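Local structure of urocanate hydratase (Paenibacillus sp. Soil724D2, 7NED) at residues F87-V92 with L467-M472; Q19-R24 with V354-E359; A6-E11 with V29-E34. The protein probably adds water to thiourocanate in bacterial ergothioneine breakdown, as an NAD+-binding lyase of the urocanase family. One frame throughout, in Å; residues are numbered along the deposited sequence.

Contact 1. Residues F87-V92 with L467-M472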
ATOM      1  N   PHE A  87     -18.750  -9.289  10.415  1.00 18.78           N
ATOM      2  CA  PHE A  87     -18.796  -8.880   9.019  1.00 20.31           C
ATOM      3  C   PHE A  87     -17.511  -8.199   8.600  1.00 18.39           C
ATOM      4  O   PHE A  87     -17.500  -7.406   7.645  1.00 20.48           O
ATOM      5  CB  PHE A  87     -20.005  -7.989   8.763  1.00 17.76           C
ATOM      6  CG  PHE A  87     -21.283  -8.709   8.963  1.00 22.23           C
ATOM      7  CD1 PHE A  87     -21.812  -9.499   7.942  1.00 22.06           C
ATOM      8  CD2 PHE A  87     -21.936  -8.654  10.192  1.00 26.40           C
ATOM      9  CE1 PHE A  87     -22.986 -10.192   8.137  1.00 23.59           C
ATOM     10  CE2 PHE A  87     -23.111  -9.344  10.396  1.00 30.84           C
ATOM     11  CZ  PHE A  87     -23.646 -10.117   9.356  1.00 26.37           C
ATOM     12  N   ALA A  88     -16.440  -8.494   9.290  1.00 17.88           N
ATOM     13  CA  ALA A  88     -15.120  -8.012   8.944  1.00 18.39           C
ATOM     14  C   ALA A  88     -14.266  -9.193   8.540  1.00 15.70           C
ATOM     15  O   ALA A  88     -14.551 -10.320   8.942  1.00 18.99           O
ATOM     16  CB  ALA A  88     -14.464  -7.296  10.132  1.00 16.66           C
ATOM     17  N   PRO A  89     -13.217  -8.984   7.756  1.00 15.25           N
ATOM     18  CA  PRO A  89     -12.315 -10.094   7.415  1.00 14.76           C
ATOM     19  C   PRO A  89     -11.846 -10.880   8.633  1.00 13.64           C
ATOM     20  O   PRO A  89     -11.681 -10.346   9.731  1.00 14.30           O
ATOM     21  CB  PRO A  89     -11.138  -9.396   6.729  1.00 16.67           C
ATOM     22  CG  PRO A  89     -11.793  -8.210   6.028  1.00 15.32           C
ATOM     23  CD  PRO A  89     -12.875  -7.743   7.027  1.00 17.11           C
ATOM     24  N   LEU A  90     -11.656 -12.189   8.423  1.00 13.82           N
ATOM     25  CA  LEU A  90     -11.014 -13.017   9.438  1.00 13.80           C
ATOM     26  C   LEU A  90      -9.511 -12.831   9.414  1.00 15.40           C
ATOM     27  O   LEU A  90      -8.840 -12.987  10.449  1.00 16.21           O
ATOM     28  CB  LEU A  90     -11.338 -14.491   9.212  1.00 16.18           C
ATOM     29  CG  LEU A  90     -12.749 -14.888   9.619  1.00 18.70           C
ATOM     30  CD1 LEU A  90     -12.988 -16.295   9.038  1.00 22.94           C
ATOM     31  CD2 LEU A  90     -12.854 -14.916  11.117  1.00 19.97           C
ATOM     32  N   ILE A  91      -8.965 -12.511   8.244  1.00 14.06           N
ATOM     33  CA  ILE A  91      -7.541 -12.267   8.088  1.00 13.73           C
ATOM     34  C   ILE A  91      -7.359 -11.020   7.234  1.00 19.37           C
ATOM     35  O   ILE A  91      -7.973 -10.909   6.165  1.00 15.50           O
ATOM     36  CB  ILE A  91      -6.832 -13.466   7.429  1.00 13.56           C
ATOM     37  CG1 ILE A  91      -6.838 -14.656   8.387  1.00 15.97           C
ATOM     38  CG2 ILE A  91      -5.387 -13.104   7.102  1.00 13.46           C
ATOM     39  CD1 ILE A  91      -6.311 -15.936   7.713  1.00 15.49           C
ATOM     40  N   VAL A  92      -6.504 -10.095   7.682  1.00 14.07           N
ATOM     41  CA  VAL A  92      -5.935  -9.108   6.777  1.00 13.51           C
ATOM     42  C   VAL A  92      -4.442  -9.358   6.769  1.00 14.18           C
ATOM     43  O   VAL A  92      -3.842  -9.600   7.821  1.00 14.29           O
ATOM     44  CB  VAL A  92      -6.252  -7.641   7.167  1.00 14.65           C
ATOM     45  CG1 VAL A  92      -7.776  -7.425   7.184  1.00 14.48           C
ATOM     46  CG2 VAL A  92      -5.627  -7.291   8.513  1.00 15.86           C
ATOM     47  N   LEU A 467     -11.599  -1.242   0.344  1.00 12.67           N
ATOM     48  CA  LEU A 467     -13.018  -1.414   0.040  1.00 13.36           C
ATOM     49  C   LEU A 467     -13.475  -2.846   0.298  1.00 15.32           C
ATOM     50  O   LEU A 467     -14.575  -3.078   0.831  1.00 15.33           O
ATOM     51  CB  LEU A 467     -13.275  -1.017  -1.426  1.00 14.20           C
ATOM     52  CG  LEU A 467     -14.733  -1.009  -1.892  1.00 13.62           C
ATOM     53  CD1 LEU A 467     -15.600  -0.088  -1.018  1.00 16.16           C
ATOM     54  CD2 LEU A 467     -14.850  -0.563  -3.373  1.00 14.33           C
ATOM     55  N   ASN A 468     -12.647  -3.832  -0.057  1.00 14.54           N
ATOM     56  CA  ASN A 468     -13.046  -5.208   0.220  1.00 14.63           C
ATOM     57  C   ASN A 468     -13.103  -5.489   1.716  1.00 16.18           C
ATOM     58  O   ASN A 468     -13.976  -6.238   2.167  1.00 17.95           O
ATOM     59  CB  ASN A 468     -12.118  -6.184  -0.489  1.00 14.72           C
ATOM     60  CG  ASN A 468     -12.410  -6.231  -1.974  1.00 16.24           C
ATOM     61  OD1 ASN A 468     -13.472  -5.760  -2.401  1.00 15.98           O
ATOM     62  ND2 ASN A 468     -11.508  -6.806  -2.760  1.00 14.98           N
ATOM     63  N   CYS A 469     -12.191  -4.901   2.506  1.00 14.06           N
ATOM     64  CA  CYS A 469     -12.321  -5.012   3.958  1.00 14.69           C
ATOM     65  C   CYS A 469     -13.621  -4.401   4.430  1.00 19.45           C
ATOM     66  O   CYS A 469     -14.223  -4.872   5.405  1.00 17.94           O
ATOM     67  CB  CYS A 469     -11.173  -4.300   4.665  1.00 15.07           C
ATOM     68  SG  CYS A 469      -9.602  -5.193   4.577  1.00 15.38           S
ATOM     69  N   SER A 470     -13.998  -3.278   3.820  1.00 13.80           N
ATOM     70  CA  SER A 470     -15.246  -2.616   4.161  1.00 14.90           C
ATOM     71  C   SER A 470     -16.454  -3.366   3.633  1.00 16.15           C
ATOM     72  O   SER A 470     -17.585  -2.998   3.954  1.00 18.42           O
ATOM     73  CB  SER A 470     -15.238  -1.187   3.595  1.00 15.37           C
ATOM     74  OG  SER A 470     -14.075  -0.489   4.013  1.00 14.65           O
ATOM     75  N   SER A 471     -16.247  -4.384   2.804  1.00 14.44           N
ATOM     76  CA  SER A 471     -17.349  -5.060   2.129  1.00 13.82           C
ATOM     77  C   SER A 471     -17.627  -6.448   2.693  1.00 18.67           C
ATOM     78  O   SER A 471     -18.375  -7.222   2.062  1.00 16.65           O
ATOM     79  CB  SER A 471     -17.048  -5.184   0.628  1.00 15.60           C
ATOM     80  OG  SER A 471     -16.985  -3.906   0.000  1.00 17.35           O
ATOM     81  N   MET A 472     -16.991  -6.818   3.799  1.00 15.55           N
ATOM     82  CA  MET A 472     -17.297  -8.041   4.548  1.00 18.02           C
ATOM     83  C   MET A 472     -16.608  -9.286   3.991  1.00 19.35           C
ATOM     84  O   MET A 472     -17.105 -10.404   4.168  1.00 16.67           O
ATOM     85  CB  MET A 472     -18.807  -8.241   4.546  1.00 16.41           C
ATOM     86  CG  MET A 472     -19.476  -7.034   5.219  1.00 20.58           C
ATOM     87  SD  MET A 472     -21.270  -7.128   5.281  1.00 30.31           S
ATOM     88  CE  MET A 472     -21.661  -6.923   3.583  1.00 26.07           C
TER
HETATM   89  O   HOH W   1     -16.690  -4.831   6.512  1.00 19.87           O

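Contact 2. Residues Q19-R24 with V354-E359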
ATOM      1  N   GLN A  19     -13.509 -20.123   9.089  1.00 15.63           N
ATOM      2  CA  GLN A  19     -12.130 -20.291   9.503  1.00 13.10           C
ATOM      3  C   GLN A  19     -11.542 -21.552   8.870  1.00 18.28           C
ATOM      4  O   GLN A  19     -10.414 -21.545   8.363  1.00 17.41           O
ATOM      5  CB  GLN A  19     -12.049 -20.380  11.026  1.00 19.56           C
ATOM      6  CG  GLN A  19     -12.661 -19.175  11.797  1.00 17.69           C
ATOM      7  CD  GLN A  19     -14.129 -19.371  12.123  1.00 21.08           C
ATOM      8  OE1 GLN A  19     -14.917 -19.824  11.293  1.00 21.89           O
ATOM      9  NE2 GLN A  19     -14.501 -19.041  13.346  1.00 20.76           N
ATOM     10  N   GLU A  20     -12.307 -22.633   8.885  1.00 14.54           N
ATOM     11  CA  GLU A  20     -11.831 -23.881   8.286  1.00 19.30           C
ATOM     12  C   GLU A  20     -11.469 -23.688   6.813  1.00 17.36           C
ATOM     13  O   GLU A  20     -10.497 -24.279   6.305  1.00 16.13           O
ATOM     14  CB  GLU A  20     -12.911 -24.948   8.445  1.00 16.52           C
ATOM     15  CG  GLU A  20     -12.540 -26.323   7.861  1.00 16.86           C
ATOM     16  CD  GLU A  20     -11.610 -27.132   8.782  1.00 19.03           C
ATOM     17  OE1 GLU A  20     -11.611 -26.887  10.011  1.00 20.23           O
ATOM     18  OE2 GLU A  20     -10.898 -28.043   8.280  1.00 22.16           O
ATOM     19  N   ALA A  21     -12.261 -22.883   6.098  1.00 17.63           N
ATOM     20  CA  ALA A  21     -12.012 -22.677   4.679  1.00 19.34           C
ATOM     21  C   ALA A  21     -10.630 -22.082   4.463  1.00 16.17           C
ATOM     22  O   ALA A  21      -9.856 -22.561   3.622  1.00 16.71           O
ATOM     23  CB  ALA A  21     -13.098 -21.784   4.060  1.00 15.47           C
ATOM     24  N   LEU A  22     -10.276 -21.067   5.262  1.00 15.87           N
ATOM     25  CA  LEU A  22      -8.967 -20.460   5.103  1.00 15.52           C
ATOM     26  C   LEU A  22      -7.866 -21.449   5.453  1.00 16.02           C
ATOM     27  O   LEU A  22      -6.819 -21.456   4.801  1.00 15.40           O
ATOM     28  CB  LEU A  22      -8.844 -19.190   5.962  1.00 15.21           C
ATOM     29  CG  LEU A  22      -9.931 -18.153   5.650  1.00 18.94           C
ATOM     30  CD1 LEU A  22      -9.781 -16.890   6.546  1.00 15.78           C
ATOM     31  CD2 LEU A  22      -9.947 -17.777   4.142  1.00 17.66           C
ATOM     32  N   LEU A  23      -8.062 -22.246   6.510  1.00 13.99           N
ATOM     33  CA  LEU A  23      -7.052 -23.248   6.877  1.00 17.92           C
ATOM     34  C   LEU A  23      -6.860 -24.251   5.743  1.00 16.30           C
ATOM     35  O   LEU A  23      -5.726 -24.587   5.369  1.00 15.36           O
ATOM     36  CB  LEU A  23      -7.465 -23.986   8.165  1.00 15.67           C
ATOM     37  CG  LEU A  23      -6.540 -25.147   8.582  1.00 18.95           C
ATOM     38  CD1 LEU A  23      -5.092 -24.620   8.799  1.00 15.43           C
ATOM     39  CD2 LEU A  23      -7.073 -25.818   9.829  1.00 18.56           C
ATOM     40  N   ARG A  24      -7.954 -24.705   5.159  1.00 18.25           N
ATOM     41  CA  ARG A  24      -7.820 -25.659   4.057  1.00 17.49           C
ATOM     42  C   ARG A  24      -7.211 -25.027   2.822  1.00 17.32           C
ATOM     43  O   ARG A  24      -6.537 -25.711   2.048  1.00 16.71           O
ATOM     44  CB  ARG A  24      -9.177 -26.264   3.729  1.00 14.13           C
ATOM     45  CG  ARG A  24      -9.643 -27.158   4.853  1.00 16.26           C
ATOM     46  CD  ARG A  24     -10.914 -27.912   4.473  1.00 17.94           C
ATOM     47  NE  ARG A  24     -11.384 -28.680   5.629  1.00 20.11           N
ATOM     48  CZ  ARG A  24     -12.270 -29.676   5.552  1.00 21.98           C
ATOM     49  NH1 ARG A  24     -12.804 -30.033   4.369  1.00 19.30           N
ATOM     50  NH2 ARG A  24     -12.621 -30.312   6.657  1.00 20.70           N
ATOM     51  N   VAL A 354     -13.222 -23.098  -4.990  1.00 14.63           N
ATOM     52  CA  VAL A 354     -12.633 -24.338  -4.501  1.00 16.68           C
ATOM     53  C   VAL A 354     -13.673 -25.109  -3.708  1.00 19.02           C
ATOM     54  O   VAL A 354     -14.321 -24.542  -2.824  1.00 16.27           O
ATOM     55  CB  VAL A 354     -11.401 -24.054  -3.632  1.00 16.99           C
ATOM     56  CG1 VAL A 354     -10.837 -25.356  -3.002  1.00 18.53           C
ATOM     57  CG2 VAL A 354     -10.328 -23.362  -4.488  1.00 15.28           C
ATOM     58  N   ALA A 355     -13.799 -26.409  -3.993  1.00 14.87           N
ATOM     59  CA  ALA A 355     -14.729 -27.263  -3.250  1.00 17.29           C
ATOM     60  C   ALA A 355     -14.029 -27.713  -1.970  1.00 18.72           C
ATOM     61  O   ALA A 355     -13.255 -28.666  -1.977  1.00 17.57           O
ATOM     62  CB  ALA A 355     -15.145 -28.459  -4.100  1.00 16.93           C
ATOM     63  N   LEU A 356     -14.280 -27.013  -0.864  1.00 17.71           N
ATOM     64  CA  LEU A 356     -13.598 -27.325   0.389  1.00 16.87           C
ATOM     65  C   LEU A 356     -13.938 -28.717   0.913  1.00 19.69           C
ATOM     66  O   LEU A 356     -13.167 -29.283   1.710  1.00 20.49           O
ATOM     67  CB  LEU A 356     -13.962 -26.272   1.426  1.00 15.26           C
ATOM     68  CG  LEU A 356     -13.518 -24.872   0.990  1.00 16.03           C
ATOM     69  CD1 LEU A 356     -14.347 -23.779   1.689  1.00 16.45           C
ATOM     70  CD2 LEU A 356     -12.035 -24.663   1.255  1.00 14.94           C
ATOM     71  N   SER A 357     -15.075 -29.280   0.499  1.00 18.76           N
ATOM     72  CA  SER A 357     -15.372 -30.654   0.914  1.00 22.82           C
ATOM     73  C   SER A 357     -14.349 -31.643   0.372  1.00 23.35           C
ATOM     74  O   SER A 357     -14.177 -32.730   0.943  1.00 22.65           O
ATOM     75  CB  SER A 357     -16.774 -31.049   0.463  1.00 22.74           C
ATOM     76  OG  SER A 357     -16.857 -31.175  -0.959  1.00 22.70           O
ATOM     77  N   GLY A 358     -13.654 -31.280  -0.698  1.00 20.81           N
ATOM     78  CA  GLY A 358     -12.799 -32.196  -1.416  1.00 19.30           C
ATOM     79  C   GLY A 358     -13.504 -33.006  -2.477  1.00 21.45           C
ATOM     80  O   GLY A 358     -12.842 -33.817  -3.137  1.00 23.12           O
ATOM     81  N   GLU A 359     -14.810 -32.807  -2.672  1.00 21.10           N
ATOM     82  CA  GLU A 359     -15.605 -33.613  -3.605  1.00 23.53           C
ATOM     83  C   GLU A 359     -15.650 -32.948  -4.978  1.00 23.01           C
ATOM     84  O   GLU A 359     -16.172 -31.837  -5.126  1.00 17.58           O
ATOM     85  CB  GLU A 359     -17.035 -33.825  -3.089  1.00 20.71           C
ATOM     86  CG  GLU A 359     -17.124 -34.701  -1.848  1.00 21.41           C
ATOM     87  CD  GLU A 359     -16.568 -36.097  -2.140  1.00 24.77           C
ATOM     88  OE1 GLU A 359     -17.096 -36.748  -3.061  1.00 25.26           O
ATOM     89  OE2 GLU A 359     -15.577 -36.508  -1.502  1.00 29.46           O
TER

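Contact 3. Residues A6-E11 with V29-E34. With EDO (1,2-ethanediol), chain D.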
ATOM      1  N   ALA A   6      -4.557 -30.768   2.084  1.00 17.50           N
ATOM      2  CA  ALA A   6      -5.745 -30.187   2.680  1.00 18.09           C
ATOM      3  C   ALA A   6      -6.631 -31.271   3.272  1.00 20.42           C
ATOM      4  O   ALA A   6      -6.840 -32.339   2.668  1.00 18.58           O
ATOM      5  CB  ALA A   6      -6.536 -29.389   1.632  1.00 19.16           C
ATOM      6  N   ALA A   7      -7.194 -30.971   4.440  1.00 20.60           N
ATOM      7  CA  ALA A   7      -8.237 -31.814   4.994  1.00 19.91           C
ATOM      8  C   ALA A   7      -9.383 -31.949   3.997  1.00 20.33           C
ATOM      9  O   ALA A   7      -9.810 -30.976   3.381  1.00 22.05           O
ATOM     10  CB  ALA A   7      -8.746 -31.227   6.319  1.00 21.60           C
ATOM     11  N   ARG A   8      -9.870 -33.172   3.836  1.00 20.76           N
ATOM     12  CA  ARG A   8     -11.063 -33.479   3.060  1.00 22.57           C
ATOM     13  C   ARG A   8     -12.196 -33.818   4.009  1.00 24.93           C
ATOM     14  O   ARG A   8     -11.956 -34.266   5.136  1.00 23.36           O
ATOM     15  CB  ARG A   8     -10.846 -34.698   2.157  1.00 22.64           C
ATOM     16  CG  ARG A   8     -10.479 -34.378   0.749  1.00 30.06           C
ATOM     17  CD  ARG A   8      -9.181 -33.689   0.724  1.00 23.48           C
ATOM     18  NE  ARG A   8      -8.648 -33.682  -0.631  1.00 24.72           N
ATOM     19  CZ  ARG A   8      -7.468 -33.176  -0.963  1.00 22.82           C
ATOM     20  NH1 ARG A   8      -6.698 -32.643  -0.032  1.00 18.36           N
ATOM     21  NH2 ARG A   8      -7.035 -33.266  -2.219  1.00 24.26           N
ATOM     22  N   GLY A   9     -13.425 -33.664   3.517  1.00 18.43           N
ATOM     23  CA  GLY A   9     -14.601 -34.048   4.272  1.00 19.91           C
ATOM     24  C   GLY A   9     -15.182 -32.897   5.070  1.00 23.58           C
ATOM     25  O   GLY A   9     -14.885 -31.715   4.854  1.00 21.82           O
ATOM     26  N   LEU A  10     -16.017 -33.265   6.039  1.00 20.06           N
ATOM     27  CA  LEU A  10     -16.868 -32.290   6.694  1.00 20.60           C
ATOM     28  C   LEU A  10     -16.576 -32.137   8.172  1.00 21.07           C
ATOM     29  O   LEU A  10     -17.376 -31.518   8.885  1.00 22.51           O
ATOM     30  CB  LEU A  10     -18.337 -32.651   6.481  1.00 18.55           C
ATOM     31  CG  LEU A  10     -18.718 -32.734   5.004  1.00 24.06           C
ATOM     32  CD1 LEU A  10     -20.153 -33.183   4.878  1.00 23.13           C
ATOM     33  CD2 LEU A  10     -18.502 -31.393   4.265  1.00 22.46           C
ATOM     34  N   GLU A  11     -15.461 -32.667   8.650  1.00 21.17           N
ATOM     35  CA  GLU A  11     -15.126 -32.568  10.052  1.00 24.30           C
ATOM     36  C   GLU A  11     -14.406 -31.246  10.265  1.00 24.58           C
ATOM     37  O   GLU A  11     -13.336 -31.023   9.698  1.00 24.57           O
ATOM     38  CB  GLU A  11     -14.265 -33.739  10.514  1.00 25.67           C
ATOM     39  CG  GLU A  11     -14.005 -33.674  12.002  1.00 25.29           C
ATOM     40  CD  GLU A  11     -13.184 -34.835  12.526  1.00 27.96           C
ATOM     41  OE1 GLU A  11     -12.678 -35.645  11.727  1.00 32.49           O
ATOM     42  OE2 GLU A  11     -13.085 -34.963  13.758  1.00 34.75           O
ATOM     43  N   VAL A  29      -2.698 -24.727  -0.981  1.00 16.46           N
ATOM     44  CA  VAL A  29      -1.622 -24.159  -1.797  1.00 16.45           C
ATOM     45  C   VAL A  29      -0.319 -24.901  -1.523  1.00 16.05           C
ATOM     46  O   VAL A  29       0.559 -24.957  -2.392  1.00 17.09           O
ATOM     47  CB  VAL A  29      -1.437 -22.634  -1.602  1.00 16.65           C
ATOM     48  CG1 VAL A  29      -2.739 -21.878  -1.875  1.00 13.82           C
ATOM     49  CG2 VAL A  29      -0.900 -22.305  -0.211  1.00 15.12           C
ATOM     50  N   LEU A  30      -0.144 -25.447  -0.312  1.00 17.54           N
ATOM     51  CA  LEU A  30       1.052 -26.248  -0.058  1.00 18.69           C
ATOM     52  C   LEU A  30       0.939 -27.606  -0.755  1.00 20.17           C
ATOM     53  O   LEU A  30       1.908 -28.096  -1.355  1.00 19.32           O
ATOM     54  CB  LEU A  30       1.278 -26.402   1.456  1.00 19.58           C
ATOM     55  CG  LEU A  30       1.734 -25.118   2.178  1.00 17.96           C
ATOM     56  CD1 LEU A  30       1.700 -25.260   3.708  1.00 25.28           C
ATOM     57  CD2 LEU A  30       3.112 -24.694   1.736  1.00 19.47           C
ATOM     58  N   GLU A  31      -0.261 -28.184  -0.757  1.00 17.07           N
ATOM     59  CA  GLU A  31      -0.469 -29.440  -1.465  1.00 19.52           C
ATOM     60  C   GLU A  31      -0.155 -29.295  -2.951  1.00 21.74           C
ATOM     61  O   GLU A  31       0.453 -30.190  -3.558  1.00 20.91           O
ATOM     62  CB  GLU A  31      -1.907 -29.925  -1.258  1.00 18.89           C
ATOM     63  CG  GLU A  31      -2.242 -31.235  -2.032  1.00 21.34           C
ATOM     64  CD  GLU A  31      -3.611 -31.802  -1.672  1.00 22.11           C
ATOM     65  OE1 GLU A  31      -4.271 -31.269  -0.733  1.00 22.26           O
ATOM     66  OE2 GLU A  31      -4.040 -32.778  -2.333  1.00 22.53           O
ATOM     67  N   ASN A  32      -0.583 -28.189  -3.568  1.00 17.79           N
ATOM     68  CA  ASN A  32      -0.291 -27.947  -4.968  1.00 20.86           C
ATOM     69  C   ASN A  32       1.023 -27.222  -5.184  1.00 18.65           C
ATOM     70  O   ASN A  32       1.290 -26.781  -6.302  1.00 21.06           O
ATOM     71  CB  ASN A  32      -1.428 -27.163  -5.625  1.00 21.38           C
ATOM     72  CG  ASN A  32      -2.682 -28.010  -5.770  1.00 24.57           C
ATOM     73  OD1 ASN A  32      -2.583 -29.210  -5.970  1.00 28.85           O
ATOM     74  ND2 ASN A  32      -3.850 -27.399  -5.609  1.00 21.74           N
ATOM     75  N   GLY A  33       1.843 -27.095  -4.158  1.00 18.17           N
ATOM     76  CA  GLY A  33       3.017 -26.266  -4.265  1.00 20.07           C
ATOM     77  C   GLY A  33       4.121 -26.966  -5.022  1.00 24.83           C
ATOM     78  O   GLY A  33       4.249 -28.191  -4.980  1.00 21.89           O
ATOM     79  N   GLU A  34       4.915 -26.166  -5.731  1.00 24.11           N
ATOM     80  CA  GLU A  34       6.037 -26.697  -6.500  1.00 21.13           C
ATOM     81  C   GLU A  34       7.197 -27.121  -5.605  1.00 25.06           C
ATOM     82  O   GLU A  34       8.015 -27.946  -6.022  1.00 25.80           O
ATOM     83  CB  GLU A  34       6.510 -25.648  -7.508  1.00 27.06           C
ATOM     84  CG  GLU A  34       5.473 -25.360  -8.637  1.00 25.28           C
ATOM     85  CD  GLU A  34       5.300 -26.527  -9.652  1.00 32.19           C
ATOM     86  OE1 GLU A  34       4.127 -26.943  -9.871  1.00 31.56           O
ATOM     87  OE2 GLU A  34       6.300 -27.000 -10.275  1.00 29.10           O
TER
HETATM   88  C1  EDO D 703       7.892 -31.159  -2.358  1.00 27.01           C
HETATM   89  O1  EDO D 703       8.554 -30.300  -1.473  1.00 30.62           O
HETATM   90  C2  EDO D 703       6.476 -30.708  -2.546  1.00 32.96           C
HETATM   91  O2  EDO D 703       6.336 -29.674  -3.500  1.00 33.95           O

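Contact 1. Residues F87-V92 with L467-M472
M472 lays its thioether beside the ring of F87, a Met-aromatic contact that joins the loop leading into strand 91-95 to the turn after helix 459-469. That turn leads in its own right into strand 475-480, and the two strands run parallel, side by side, in the mixed eight-stranded sheet. The closest packing is where M472 meets the backbone of F87. The CA of M472 gives a CH...O contact to F87 O at 3.2 Å, and its CG sits equally near that oxygen. With CG beside the backbone N (chi1 -60°), the M472 side chain then runs alongside that of F87, both pointing the same way, and SD reaches F87 CD1 at 3.6 Å. SD stands obliquely to the ring, 58° off its normal. A long, flexible thioether suits this place because it can follow the phenylalanine from CB to ring. M472 closes a type I turn from C469 with a positive phi, and its carbonyl is held by R507 of helix 502-525; the R507 side chain also touches that of F87.

The sulfur of C469 is packed more loosely. It lies 3.9 Å from V92 CG1 and 4.0 Å from P89 CG, small apolar surfaces that a short thiol can meet. Both flanks border the second subunit: P89 packs on S470, C469 on M466 and M472 on H85 of that chain. All these residues are buried, whereas F87 is partly exposed. Between the two flanks the backbones are joined by one water, which donates to F87 O at 2.9 Å and to C469 O at 2.7 Å.

Contact 2. Residues Q19-R24 with V354-E359
R24 presents the edge of its guanidinium to L356, and the partners named here lie close to the plane of that group rather than over either face. At one corner NH1 donates to L356 O at 2.8 Å. The bond is bent, with 139° at the hydrogen, and the donor stands tilted 34° from the plane of the carbonyl. On the far side of the group, along the edge carrying NE, that nitrogen meets E20 OE2 at 2.8 Å, using the anti lone pair of the oxygen, in a salt bridge one helical turn back. The arm is extended from CG to NE, so the charged end travels past the apolar side chain of L356 before turning its edge to the backbone. NH1 has a second acceptor in G9 O, and E20 OE2 is also bridged by NE of R13, so both residues are also tied to the N-terminal loop, R24 through a carbonyl and E20 through a cation.

Beside the arginine, A21 and L356 make the apolar half of the contact. The CD1 methyl of L356 presses on A21 CB at 3.3 Å, closer than usual for two carbons; the small methyl of alanine suits so close an approach. L356 stands in a type I turn from A355 to G358 that leaves strand 351-355. G358 ends it with a positive phi, at which a CB would jam against the preceding carbonyl.

With a leucine in place of R24, the carbonyls of L356 and G9 would probably lose their shared donor, and E20 one of its cations. The chemistry thus implies a buried ion pair whose arginine also donates to two backbone carbonyls, tying helix 17-31 to the turn after strand 351-355.

Contact 3. Residues A6-E11 with V29-E34
At chi1 177° the E31 side chain points CG opposite the main-chain nitrogen and stays extended beyond it, while R8 folds at chi2 (64°) and comes from the opposite direction. Their charged ends meet end-on: NH1 of R8 takes E31 OE1 at 2.9 Å and NH2 takes E31 OE2 at 3.0 Å. The first bond is nearly straight and falls on the syn lone pair; the second comes from the syn side but out of the carboxylate plane, as the two flat groups are turned 31° apart. E31 OE1 carries a further bond on its anti side, from A6 N at 2.9 Å. R8 NH1 also turns back to A6 O at 2.7 Å. Three residues thus form a small ring of bonds, in which A6 offers both backbone groups, and its small methyl lets the backbone come close to the carboxylate.

E31 lies in the last turn of helix 17-31, about 14 Å by its side chain from bound urocanate; a little further on, E34 lines the NAD pocket and pairs with R192 and R196. A 1,2-ethanediol, probably from the crystallisation liquor, donates through O2 to G33 O at 3.0 Å. A carboxylate so near a helix C-terminus is likely to be somewhat disfavoured by the helix dipole; R8 and the N-H of A6 probably offset this, which is consistent with E31 remaining ionised, though solvent around the exposed R8 probably weakens the pair's contribution.

How the contacts relate
From the N terminus, contact 3 comes first and closes a short loop, in which the end of helix 17-31 returns to residues 6-11. Contact 2 starts from the middle of that helix, inside the loop, and reaches residues 354-359, so the two cross; besides its link to R24, G9 joins them by a probable backbone hydrogen bond to S357. Contact 1 opens at 87-92 and closes at 467-472, crossing contact 2 but following contact 3 in series. I91 and L90 pack on L22 where contacts 1 and 2 touch. Contacts 1 and 2 each tie the N-terminal to the C-terminal family region at one mixed sheet, with the Rossmann-like region intervening in sequence.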